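Local coordinates for HTH marR-type domain-containing protein (Streptococcus agalactiae serotype III, PDB 7DVR) that senses heme and, as a MarR-family protein, probably acts as a DNA-binding transcription regulator, at residues His41-Pro46 with Leu93-Leu98. Numbering follows the deposited sequence.
Sequences HLYKHP and LYLTHL
L95 swings its CG to the far side from its own backbone N (chi1 -153°) and L42 holds its CG opposite its carbonyl carbon (chi1 -68°), which brings the two leucines together where the last turn of helix 34-44 passes the end of strand 91-95. Both methyls of L95 straddle CB of L42, with CD2 of L95 4.0 Å from that CB. CD1 of L95 goes on to CD1 of L42, at 4.1 Å. CD2 of L95 goes on to the helix backbone, 3.6 Å from CA of Y43. Y43 presents CB to the same CD2 of L95 at 3.7 Å. The ring of Y43 meets CD2 of L95 at its edge, through CD1 of Y43 at 3.8 Å, and not over a face, while its side chain also touches A103 and T104 of helix 97-117. The other branch of L42 extends to the strand backbone, where CD2 of L42 comes 3.7 Å from O of L93. CD1 of L42 lies 4.4 Å from CB of L93. No hydrogen bond links the two segments, and the junction rests on van der Waals packing, largely of leucine methyls. L42 also touches M50 and I79, residues of the strands flanking 91-95. Just past the strand, T96 is the N-cap of helix 97-117, its OG1 hydrogen-bonded to N of G99 and O of G77. This is packing away from the heme pocket: it seats helix 34-44 against the middle strand of a three-stranded antiparallel sheet, within the winged helix-turn-helix fold characteristic of MarR-family regulators.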
loop_
_atom_site.group_PDB
_atom_site.type_symbol
_atom_site.label_atom_id
_atom_site.label_comp_id
_atom_site.label_asym_id
_atom_site.label_seq_id
_atom_site.Cartn_x
_atom_site.Cartn_y
_atom_site.Cartn_z
ATOM N N HIS A 41 -3.657 -24.679 11.712
ATOM C CA HIS A 41 -3.906 -24.884 13.161
ATOM C C HIS A 41 -4.475 -26.284 13.394
ATOM O O HIS A 41 -3.854 -27.066 14.185
ATOM C CB HIS A 41 -4.783 -23.808 13.764
ATOM C CG HIS A 41 -4.679 -23.785 15.262
ATOM N ND1 HIS A 41 -3.742 -22.994 15.922
ATOM C CD2 HIS A 41 -5.347 -24.459 16.226
ATOM C CE1 HIS A 41 -3.838 -23.174 17.235
ATOM N NE2 HIS A 41 -4.831 -24.061 17.463
ATOM N N LEU A 42 -5.568 -26.619 12.714
ATOM C CA LEU A 42 -6.132 -27.983 12.740
ATOM C C LEU A 42 -5.041 -29.012 12.467
ATOM O O LEU A 42 -4.927 -30.000 13.214
ATOM C CB LEU A 42 -7.306 -28.108 11.759
ATOM C CG LEU A 42 -8.550 -27.311 12.123
ATOM C CD1 LEU A 42 -9.609 -27.228 11.037
ATOM C CD2 LEU A 42 -9.177 -27.878 13.419
ATOM N N TYR A 43 -4.252 -28.812 11.416
ATOM C CA TYR A 43 -3.329 -29.867 10.935
ATOM C C TYR A 43 -2.250 -30.098 11.989
ATOM O O TYR A 43 -1.834 -31.259 12.212
ATOM C CB TYR A 43 -2.660 -29.469 9.635
ATOM C CG TYR A 43 -1.904 -30.609 8.975
ATOM C CD1 TYR A 43 -2.561 -31.728 8.473
ATOM C CD2 TYR A 43 -0.523 -30.590 8.897
ATOM C CE1 TYR A 43 -1.865 -32.782 7.873
ATOM C CE2 TYR A 43 0.185 -31.622 8.284
ATOM C CZ TYR A 43 -0.480 -32.726 7.780
ATOM O OH TYR A 43 0.258 -33.733 7.225
ATOM N N LYS A 44 -1.851 -29.018 12.661
ATOM C CA LYS A 44 -0.647 -29.079 13.527
ATOM C C LYS A 44 -1.027 -29.459 14.957
ATOM O O LYS A 44 -0.128 -29.734 15.752
ATOM C CB LYS A 44 0.173 -27.795 13.416
ATOM C CG LYS A 44 0.949 -27.680 12.100
ATOM C CD LYS A 44 2.091 -26.687 12.153
ATOM C CE LYS A 44 1.703 -25.261 11.803
ATOM N NZ LYS A 44 2.726 -24.588 10.967
ATOM N N HIS A 45 -2.308 -29.494 15.281
ATOM C CA HIS A 45 -2.783 -29.889 16.635
ATOM C C HIS A 45 -3.925 -30.899 16.546
ATOM O O HIS A 45 -4.949 -30.704 17.173
ATOM C CB HIS A 45 -3.189 -28.625 17.417
ATOM C CG HIS A 45 -2.145 -27.554 17.442
ATOM N ND1 HIS A 45 -0.898 -27.763 18.013
ATOM C CD2 HIS A 45 -2.158 -26.264 17.016
ATOM C CE1 HIS A 45 -0.188 -26.655 17.927
ATOM N NE2 HIS A 45 -0.932 -25.730 17.287
ATOM N N PRO A 46 -3.727 -32.093 15.962
ATOM C CA PRO A 46 -4.806 -33.078 15.792
ATOM C C PRO A 46 -5.313 -33.717 17.105
ATOM O O PRO A 46 -6.465 -34.151 17.115
ATOM C CB PRO A 46 -4.183 -34.131 14.899
ATOM C CG PRO A 46 -2.691 -34.050 15.216
ATOM C CD PRO A 46 -2.414 -32.597 15.524
ATOM N N LEU A 93 -15.036 -28.302 14.167
ATOM C CA LEU A 93 -14.414 -28.286 12.844
ATOM C C LEU A 93 -13.387 -29.416 12.712
ATOM O O LEU A 93 -12.452 -29.489 13.572
ATOM C CB LEU A 93 -13.734 -26.928 12.570
ATOM C CG LEU A 93 -14.520 -25.692 13.028
ATOM C CD1 LEU A 93 -13.963 -24.405 12.550
ATOM C CD2 LEU A 93 -15.898 -25.768 12.465
ATOM N N TYR A 94 -13.392 -30.123 11.565
ATOM C CA TYR A 94 -12.432 -31.223 11.330
ATOM C C TYR A 94 -11.957 -31.137 9.906
ATOM O O TYR A 94 -12.754 -30.865 9.016
ATOM C CB TYR A 94 -13.019 -32.607 11.497
ATOM C CG TYR A 94 -13.694 -32.784 12.844
ATOM C CD1 TYR A 94 -12.978 -33.087 14.006
ATOM C CD2 TYR A 94 -15.035 -32.487 12.972
ATOM C CE1 TYR A 94 -13.603 -33.165 15.248
ATOM C CE2 TYR A 94 -15.679 -32.644 14.231
ATOM C CZ TYR A 94 -14.964 -32.971 15.359
ATOM O OH TYR A 94 -15.605 -33.135 16.563
ATOM N N LEU A 95 -10.672 -31.237 9.795
ATOM C CA LEU A 95 -9.975 -31.154 8.515
ATOM C C LEU A 95 -10.343 -32.441 7.763
ATOM O O LEU A 95 -10.330 -33.580 8.285
ATOM C CB LEU A 95 -8.506 -31.002 8.934
ATOM C CG LEU A 95 -7.487 -30.304 8.061
ATOM C CD1 LEU A 95 -7.831 -28.841 7.763
ATOM C CD2 LEU A 95 -6.128 -30.429 8.786
ATOM N N THR A 96 -10.682 -32.272 6.500
ATOM C CA THR A 96 -10.931 -33.414 5.569
ATOM C C THR A 96 -9.639 -33.899 4.881
ATOM O O THR A 96 -8.575 -33.330 5.099
ATOM C CB THR A 96 -11.910 -32.957 4.495
ATOM O OG1 THR A 96 -11.296 -31.902 3.723
ATOM C CG2 THR A 96 -13.215 -32.580 5.126
ATOM N N HIS A 97 -9.717 -35.047 4.176
ATOM C CA HIS A 97 -8.578 -35.579 3.397
ATOM C C HIS A 97 -8.040 -34.453 2.534
ATOM O O HIS A 97 -6.834 -34.233 2.531
ATOM C CB HIS A 97 -9.056 -36.726 2.496
ATOM C CG HIS A 97 -8.018 -37.222 1.572
ATOM N ND1 HIS A 97 -6.886 -37.840 2.032
ATOM C CD2 HIS A 97 -7.952 -37.195 0.225
ATOM C CE1 HIS A 97 -6.177 -38.296 0.999
ATOM N NE2 HIS A 97 -6.807 -37.873 -0.176
ATOM N N LEU A 98 -8.959 -33.713 1.948
ATOM C CA LEU A 98 -8.614 -32.605 1.012
ATOM C C LEU A 98 -8.015 -31.445 1.800
ATOM O O LEU A 98 -7.043 -30.846 1.335
ATOM C CB LEU A 98 -9.861 -32.060 0.304
ATOM C CG LEU A 98 -9.527 -30.896 -0.636
ATOM C CD1 LEU A 98 -8.538 -31.341 -1.712
ATOM C CD2 LEU A 98 -10.775 -30.305 -1.260
#